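Long-range contacts in transcriptional regulator, LacI family (Burkholderia phymatum, PDB 2RGY), which probably regulates transcription as a LacI-family DNA-binding protein whose periplasmic-binding-protein-like part is expected to sense a small sugar-like effector: residues 91-95 with 254-259; 215-221 with 278-282; 235-241 with 273-279. All coordinates share one frame; numbering follows the deposited sequence.

Contact 1: 91-95 with 254-259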
# COMPACT_ATOMS: atom_id res chain seq x y z
N PRO A 91 -6.49 -25.44 -15.98
CA PRO A 91 -7.93 -25.27 -15.78
C PRO A 91 -8.40 -24.77 -14.40
O PRO A 91 -9.50 -24.25 -14.29
CB PRO A 91 -8.49 -26.65 -16.12
CG PRO A 91 -7.50 -27.17 -17.13
CD PRO A 91 -6.19 -26.79 -16.48
N LYS A 92 -7.59 -24.92 -13.36
CA LYS A 92 -7.99 -24.47 -12.04
C LYS A 92 -7.48 -23.06 -11.75
O LYS A 92 -6.51 -22.86 -11.02
CB LYS A 92 -7.52 -25.45 -10.97
CG LYS A 92 -8.33 -26.73 -10.98
CD LYS A 92 -7.93 -27.70 -9.88
CE LYS A 92 -8.79 -28.97 -9.97
NZ LYS A 92 -8.45 -30.02 -8.94
N MSE A 93 -8.18 -22.09 -12.34
CA MSE A 93 -7.86 -20.67 -12.23
C MSE A 93 -9.12 -19.87 -11.95
O MSE A 93 -10.22 -20.29 -12.30
CB MSE A 93 -7.32 -20.13 -13.56
CG MSE A 93 -5.88 -20.46 -13.89
SE MSE A 93 -5.44 -19.65 -15.46
CE MSE A 93 -5.10 -18.09 -14.99
N VAL A 94 -8.95 -18.70 -11.34
CA VAL A 94 -10.07 -17.81 -11.09
C VAL A 94 -9.59 -16.41 -11.49
O VAL A 94 -8.43 -16.05 -11.25
CB VAL A 94 -10.54 -17.85 -9.61
CG1 VAL A 94 -9.47 -17.29 -8.68
CG2 VAL A 94 -11.84 -17.08 -9.46
N PHE A 95 -10.48 -15.64 -12.10
CA PHE A 95 -10.15 -14.29 -12.56
C PHE A 95 -10.92 -13.22 -11.80
O PHE A 95 -12.14 -13.29 -11.71
CB PHE A 95 -10.46 -14.18 -14.05
CG PHE A 95 -9.73 -15.17 -14.89
CD1 PHE A 95 -8.35 -15.10 -15.04
CD2 PHE A 95 -10.42 -16.20 -15.52
CE1 PHE A 95 -7.65 -16.04 -15.80
CE2 PHE A 95 -9.75 -17.16 -16.29
CZ PHE A 95 -8.35 -17.07 -16.43
N TRP A 254 -14.24 -20.21 -4.02
CA TRP A 254 -14.69 -20.97 -5.17
C TRP A 254 -13.54 -21.84 -5.66
O TRP A 254 -13.71 -23.03 -5.93
CB TRP A 254 -15.14 -20.04 -6.29
CG TRP A 254 -15.63 -20.76 -7.51
CD1 TRP A 254 -16.86 -21.33 -7.68
CD2 TRP A 254 -14.90 -21.01 -8.72
NE1 TRP A 254 -16.94 -21.91 -8.93
CE2 TRP A 254 -15.74 -21.73 -9.59
CE3 TRP A 254 -13.60 -20.69 -9.16
CZ2 TRP A 254 -15.34 -22.15 -10.87
CZ3 TRP A 254 -13.20 -21.10 -10.44
CH2 TRP A 254 -14.07 -21.82 -11.27
N LEU A 255 -12.36 -21.23 -5.75
CA LEU A 255 -11.16 -21.94 -6.21
C LEU A 255 -10.77 -23.04 -5.23
O LEU A 255 -10.41 -24.14 -5.63
CB LEU A 255 -10.02 -20.94 -6.39
CG LEU A 255 -8.71 -21.47 -6.97
CD1 LEU A 255 -8.97 -22.04 -8.36
CD2 LEU A 255 -7.67 -20.35 -7.03
N ILE A 256 -10.84 -22.74 -3.94
CA ILE A 256 -10.49 -23.72 -2.93
C ILE A 256 -11.43 -24.93 -3.00
O ILE A 256 -11.00 -26.07 -2.82
CB ILE A 256 -10.47 -23.06 -1.52
CG1 ILE A 256 -9.29 -22.08 -1.44
CG2 ILE A 256 -10.37 -24.12 -0.43
CD1 ILE A 256 -9.15 -21.34 -0.11
N ASN A 257 -12.71 -24.70 -3.29
CA ASN A 257 -13.68 -25.79 -3.43
C ASN A 257 -13.20 -26.77 -4.51
O ASN A 257 -13.13 -27.98 -4.29
CB ASN A 257 -15.05 -25.24 -3.85
CG ASN A 257 -15.84 -24.64 -2.70
OD1 ASN A 257 -16.94 -24.13 -2.89
ND2 ASN A 257 -15.27 -24.69 -1.50
N GLN A 258 -12.87 -26.22 -5.68
CA GLN A 258 -12.42 -27.02 -6.81
C GLN A 258 -11.10 -27.74 -6.53
O GLN A 258 -10.91 -28.88 -6.97
CB GLN A 258 -12.23 -26.13 -8.04
CG GLN A 258 -13.17 -24.94 -8.15
CD GLN A 258 -14.62 -25.33 -8.38
OE1 GLN A 258 -14.93 -26.02 -9.35
NE2 GLN A 258 -15.51 -24.89 -7.49
N CYS A 259 -10.20 -27.07 -5.82
CA CYS A 259 -8.87 -27.61 -5.52
C CYS A 259 -8.75 -28.55 -4.33
O CYS A 259 -8.11 -29.61 -4.44
CB CYS A 259 -7.87 -26.48 -5.28
SG CYS A 259 -7.37 -25.54 -6.71

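Contact 2: 215-221 with 278-282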
# COMPACT_ATOMS: atom_id res chain seq x y z
N VAL A 215 -10.55 22.17 -2.23
CA VAL A 215 -11.40 21.02 -2.40
C VAL A 215 -12.07 20.81 -1.06
O VAL A 215 -11.39 20.67 -0.04
CB VAL A 215 -10.57 19.77 -2.77
CG1 VAL A 215 -11.47 18.55 -2.88
CG2 VAL A 215 -9.83 20.01 -4.07
N PRO A 216 -13.41 20.79 -1.01
CA PRO A 216 -14.37 20.93 -2.11
C PRO A 216 -14.66 22.38 -2.51
O PRO A 216 -15.52 22.63 -3.36
CB PRO A 216 -15.62 20.26 -1.56
CG PRO A 216 -15.58 20.71 -0.11
CD PRO A 216 -14.11 20.52 0.26
N GLY A 217 -13.98 23.32 -1.88
CA GLY A 217 -14.20 24.73 -2.20
C GLY A 217 -14.43 25.04 -3.67
O GLY A 217 -15.56 25.31 -4.09
N ASP A 218 -13.37 25.00 -4.46
CA ASP A 218 -13.44 25.29 -5.89
C ASP A 218 -13.70 24.06 -6.74
O ASP A 218 -14.32 24.15 -7.80
CB ASP A 218 -12.13 25.94 -6.35
CG ASP A 218 -11.73 27.12 -5.49
OD1 ASP A 218 -12.60 27.97 -5.18
OD2 ASP A 218 -10.53 27.20 -5.12
N VAL A 219 -13.22 22.91 -6.29
CA VAL A 219 -13.40 21.67 -7.05
C VAL A 219 -13.80 20.51 -6.16
O VAL A 219 -13.21 20.28 -5.12
CB VAL A 219 -12.11 21.27 -7.78
CG1 VAL A 219 -12.31 19.95 -8.51
CG2 VAL A 219 -11.72 22.35 -8.78
N SER A 220 -14.83 19.77 -6.59
CA SER A 220 -15.30 18.61 -5.87
C SER A 220 -14.66 17.41 -6.55
O SER A 220 -14.69 17.31 -7.77
CB SER A 220 -16.82 18.51 -5.94
OG SER A 220 -17.42 19.46 -5.08
N VAL A 221 -14.07 16.53 -5.76
CA VAL A 221 -13.37 15.37 -6.29
C VAL A 221 -13.92 14.06 -5.75
O VAL A 221 -14.09 13.92 -4.55
CB VAL A 221 -11.86 15.44 -5.94
CG1 VAL A 221 -11.12 14.24 -6.53
CG2 VAL A 221 -11.26 16.74 -6.45
N ALA A 278 -15.47 14.19 2.70
CA ALA A 278 -15.44 15.65 2.61
C ALA A 278 -14.92 16.28 1.33
O ALA A 278 -14.75 17.50 1.28
CB ALA A 278 -14.67 16.20 3.80
N SER A 279 -14.67 15.49 0.29
CA SER A 279 -14.13 16.06 -0.94
C SER A 279 -15.19 16.50 -1.94
O SER A 279 -14.86 17.08 -2.97
CB SER A 279 -13.19 15.06 -1.62
OG SER A 279 -13.89 13.90 -1.95
N VAL A 280 -16.46 16.22 -1.66
CA VAL A 280 -17.53 16.65 -2.55
C VAL A 280 -18.50 17.58 -1.82
O VAL A 280 -18.99 17.26 -0.74
CB VAL A 280 -18.32 15.43 -3.12
CG1 VAL A 280 -19.46 15.92 -4.02
CG2 VAL A 280 -17.39 14.53 -3.90
N ALA A 281 -18.76 18.74 -2.42
CA ALA A 281 -19.67 19.73 -1.84
C ALA A 281 -20.51 20.36 -2.95
O ALA A 281 -20.25 20.14 -4.13
CB ALA A 281 -18.88 20.81 -1.10
N ARG A 282 -21.52 21.14 -2.58
CA ARG A 282 -22.38 21.77 -3.58
C ARG A 282 -21.65 22.88 -4.35
O ARG A 282 -20.85 23.61 -3.72
CB ARG A 282 -23.62 22.33 -2.89
CG ARG A 282 -24.61 23.02 -3.82
CD ARG A 282 -26.02 22.53 -3.54
NE ARG A 282 -26.58 21.93 -4.74
CZ ARG A 282 -27.09 20.71 -4.80
NH1 ARG A 282 -27.13 19.94 -3.71
NH2 ARG A 282 -27.54 20.25 -5.95
O HOH W 1 -18.82 25.75 -4.72

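Contact 3: 235-241 with 273-279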
# COMPACT_ATOMS: atom_id res chain seq x y z
N PRO A 235 -8.55 16.83 1.65
CA PRO A 235 -9.58 16.42 2.61
C PRO A 235 -9.99 14.96 2.46
O PRO A 235 -9.62 14.31 1.48
CB PRO A 235 -10.72 17.36 2.28
CG PRO A 235 -10.62 17.45 0.78
CD PRO A 235 -9.13 17.68 0.60
N ALA A 236 -10.75 14.45 3.43
CA ALA A 236 -11.20 13.06 3.38
C ALA A 236 -11.87 12.82 2.03
O ALA A 236 -12.81 13.53 1.66
CB ALA A 236 -12.18 12.78 4.52
N LEU A 237 -11.39 11.82 1.30
CA LEU A 237 -11.88 11.53 -0.05
C LEU A 237 -13.19 10.76 -0.18
O LEU A 237 -13.31 9.63 0.31
CB LEU A 237 -10.80 10.79 -0.84
CG LEU A 237 -11.11 10.49 -2.31
CD1 LEU A 237 -11.16 11.79 -3.11
CD2 LEU A 237 -10.06 9.55 -2.87
N THR A 238 -14.16 11.39 -0.85
CA THR A 238 -15.45 10.76 -1.11
C THR A 238 -15.14 9.79 -2.24
O THR A 238 -14.53 10.16 -3.25
CB THR A 238 -16.50 11.80 -1.54
OG1 THR A 238 -16.84 12.63 -0.42
CG2 THR A 238 -17.77 11.11 -2.07
N SER A 239 -15.56 8.54 -2.08
CA SER A 239 -15.25 7.53 -3.08
C SER A 239 -16.33 6.49 -3.28
O SER A 239 -17.11 6.21 -2.37
CB SER A 239 -13.94 6.84 -2.67
OG SER A 239 -13.54 5.84 -3.60
N VAL A 240 -16.39 5.94 -4.48
CA VAL A 240 -17.34 4.89 -4.81
C VAL A 240 -16.78 3.62 -4.14
O VAL A 240 -15.63 3.23 -4.38
CB VAL A 240 -17.44 4.68 -6.33
CG1 VAL A 240 -18.28 3.46 -6.64
CG2 VAL A 240 -18.05 5.92 -6.99
N HIS A 241 -17.59 3.00 -3.29
CA HIS A 241 -17.17 1.81 -2.58
C HIS A 241 -17.37 0.51 -3.36
O HIS A 241 -18.50 0.11 -3.65
CB HIS A 241 -17.91 1.69 -1.26
CG HIS A 241 -17.52 0.47 -0.48
ND1 HIS A 241 -16.36 0.41 0.27
CD2 HIS A 241 -18.09 -0.75 -0.39
CE1 HIS A 241 -16.25 -0.79 0.79
NE2 HIS A 241 -17.28 -1.52 0.41
N THR A 273 -21.73 1.17 -3.38
CA THR A 273 -22.33 2.35 -2.77
C THR A 273 -21.31 3.48 -2.81
O THR A 273 -20.19 3.30 -3.32
CB THR A 273 -22.68 2.09 -1.30
OG1 THR A 273 -21.51 1.64 -0.60
CG2 THR A 273 -23.79 1.03 -1.19
N VAL A 274 -21.68 4.64 -2.30
CA VAL A 274 -20.77 5.77 -2.28
C VAL A 274 -20.42 6.14 -0.85
O VAL A 274 -21.30 6.33 -0.01
CB VAL A 274 -21.36 7.00 -2.98
CG1 VAL A 274 -20.45 8.19 -2.78
CG2 VAL A 274 -21.51 6.72 -4.45
N SER A 275 -19.13 6.21 -0.56
CA SER A 275 -18.68 6.57 0.77
C SER A 275 -18.51 8.08 0.79
O SER A 275 -17.50 8.61 0.33
CB SER A 275 -17.36 5.86 1.08
OG SER A 275 -17.55 4.46 1.03
N MSE A 276 -19.52 8.77 1.30
CA MSE A 276 -19.49 10.23 1.36
C MSE A 276 -18.57 10.73 2.45
O MSE A 276 -18.75 10.41 3.62
CB MSE A 276 -20.90 10.78 1.61
CG MSE A 276 -21.83 10.80 0.40
SE MSE A 276 -21.33 11.92 -0.95
CE MSE A 276 -20.94 13.40 -0.07
N ARG A 277 -17.58 11.52 2.05
CA ARG A 277 -16.64 12.07 3.02
C ARG A 277 -16.63 13.58 2.88
O ARG A 277 -17.70 14.19 2.90
CB ARG A 277 -15.25 11.44 2.85
CG ARG A 277 -15.30 9.92 3.05
CD ARG A 277 -14.00 9.37 3.61
NE ARG A 277 -14.08 7.93 3.90
CZ ARG A 277 -14.08 6.97 2.98
NH1 ARG A 277 -14.00 7.28 1.70
NH2 ARG A 277 -14.14 5.70 3.35
N ALA A 278 -15.47 14.19 2.70
CA ALA A 278 -15.44 15.65 2.61
C ALA A 278 -14.92 16.28 1.33
O ALA A 278 -14.75 17.50 1.28
CB ALA A 278 -14.67 16.20 3.80
N SER A 279 -14.67 15.49 0.29
CA SER A 279 -14.13 16.06 -0.94
C SER A 279 -15.19 16.50 -1.94
O SER A 279 -14.86 17.08 -2.97
CB SER A 279 -13.19 15.06 -1.62
OG SER A 279 -13.89 13.90 -1.95
O HOH W 2 -18.09 14.94 0.30

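Contact 1: 91-95 with 254-259
Val-94 and Leu-255 meet through their methyl groups where helix 244-260 packs on strand 93-96. That strand belongs to the five-stranded parallel sheet of an alpha/beta lobe, as in the periplasmic-binding-protein fold. Strand and helix segments run nearly antiparallel, at 169°.

The apolar part is built from branches. Val-94 CG1 lies 3.9 Å from Leu-255 CD2. Val-94 CG2 is 4.0 Å from Trp-254 CE3 and approaches the ring obliquely. Chi1 of Val-94, 66°, sets CG1 between the backbone N and the carbonyl carbon and turns the two methyls to different partners. Leu-255 CD1 sits against Lys-92 O, and Leu-255 also reaches Val-72 of the adjacent strand 70-73 and Ile-11 of strand 10-14 beyond it.

The indole meets polar groups too. Met-93 O lies at the ring edge, in its plane, 3.6 Å from Trp-254 CZ3. Arg-268 makes a cation-pi contact with the ring. Gln-258 NE2 stands over one face, near the rim, and donates to Trp-254 O at 3.0 Å.

At the exposed end, the extended Lys-92 chain runs past the helix. Lys-92 CD is 3.9 Å from Cys-259 SG, and Lys-92 NZ makes a weak 3.4 Å hydrogen bond to Gln-258 O.

Contact 2: 215-221 with 278-282
Ser-279 OG is gripped from two directions. Ser-279 OG donates to Val-221 O at 2.6 Å, and it also accepts a bond from Thr-238 N. The hydroxyl approaches almost in line with the C=O bond of Val-221, at 166°. Chi1 of 62° sets the hydroxyl between the backbone N and the carbonyl carbon of Ser-279, facing that oxygen. The same residue holds Val-221 a second time. Val-221 N donates to Ser-279 O at 3.0 Å, from above the carbonyl plane. Ser-279 O also takes a CA-H...O contact from Ser-220 CA at 3.3 Å. One buried serine thus satisfies both backbone polar groups of Val-221.

Segment 215-221 carries the end of the loop after helix 198-210 and the first residues of strand 220-223. It is a helix-to-strand connection in the alpha/beta lobe that holds the six-stranded mixed sheet. The segment 278-282 is the end of the modelled chain, which passes across this connection after strand 273-275.

Packing centres on Pro-216, which follows a cis peptide bond. Pro-216 CD lies 3.3 Å from Ala-278 O. The proline ring presses on the methyl of Ala-281, with Pro-216 CB only 3.3 Å from Ala-281 CB, tighter than usual for carbons. The side chain of Val-280 starts off away from the connection, yet Val-280 CG2 touches Val-221 O at 3.4 Å. Val-215 CG1 leans on Ser-279, and Leu-205 and Phe-208 of helix 198-210 pack against Val-215.

Ser-220 OG lies 3.1 Å from Ala-281 O, a possible hydrogen bond whose proton is not settled. His-128 NE2 also binds Ala-281 O. Further out, a water donates to Arg-282 O at 3.1 Å and weakly to Gly-217 O, bridging the two exposed backbones.

Contact 3: 235-241 with 273-279
Arg-277 NH1 donates to Leu-237 O at 2.8 Å. The oxygen lies at the edge of the guanidinium, in its plane, and the bond meets the carbonyl nearly head-on. NH2 forms a salt bridge with Asp-226, whose carboxylate also takes hydrogen bonds from His-241 ND1 and Ser-275 OG. Leu-237 O on NH1 and Asp-226 on NH2 probably fix how the guanidinium is turned.

Thr-238 N donates to Ser-279 OG at 2.8 Å, nearly straight at 171°; that hydroxyl itself donates to Val-221 O. Thr-238 OG1 accepts Arg-277 N, also at 2.8 Å, and a water lies between OG1 and Arg-277 O, its bond to the latter weak. Ala-278 N donates to Ala-236 O at 2.9 Å.

Beyond this, an antiparallel ladder takes over. Ser-239 and Ser-275 form a hydrogen-bonded pair, with Ser-275 N to Ser-239 O at 2.7 Å. His-241 N to Thr-273 O is 2.6 Å. The return bond of that pair is weak.

Thr-238 CG2 lies 3.8 Å from the selenium of Met-276, a selenomethionine. Ala-236 CB rests on Arg-277 CB at 3.7 Å.

Strand 273-275 is the outer strand of the mixed sheet within this chain; 238-241 lies between it and strand 220-223. Val-240 and Val-274 share a face and pack on helix 112-125. Leu-237 reaches helix 198-210, and Pro-235 touches Gln-209 of the second subunit.

In the fold
Contacts 2 and 3 form one continuous region. They share Ala-278 and Ser-279, and both reach the mixed sheet through neighbouring strands 220-223 and 238-241. Contact 1 lies about 43 Å, centre to centre, from contact 2 and about 34 Å from contact 3, in the lobe of the parallel sheet. Helix 244-260 still ties it to contact 3, lying between strands 238-241 and 273-275 in the chain. Contact 3 is nearest the chain's centre. Contacts 1 and 2 lie further out on opposite sides, each with a buried part and an exposed end. Contact 1 is mostly apolar helix-on-sheet packing, contact 2 a loop crossing with few bonds, contact 3 a strand pair rich in backbone bonds.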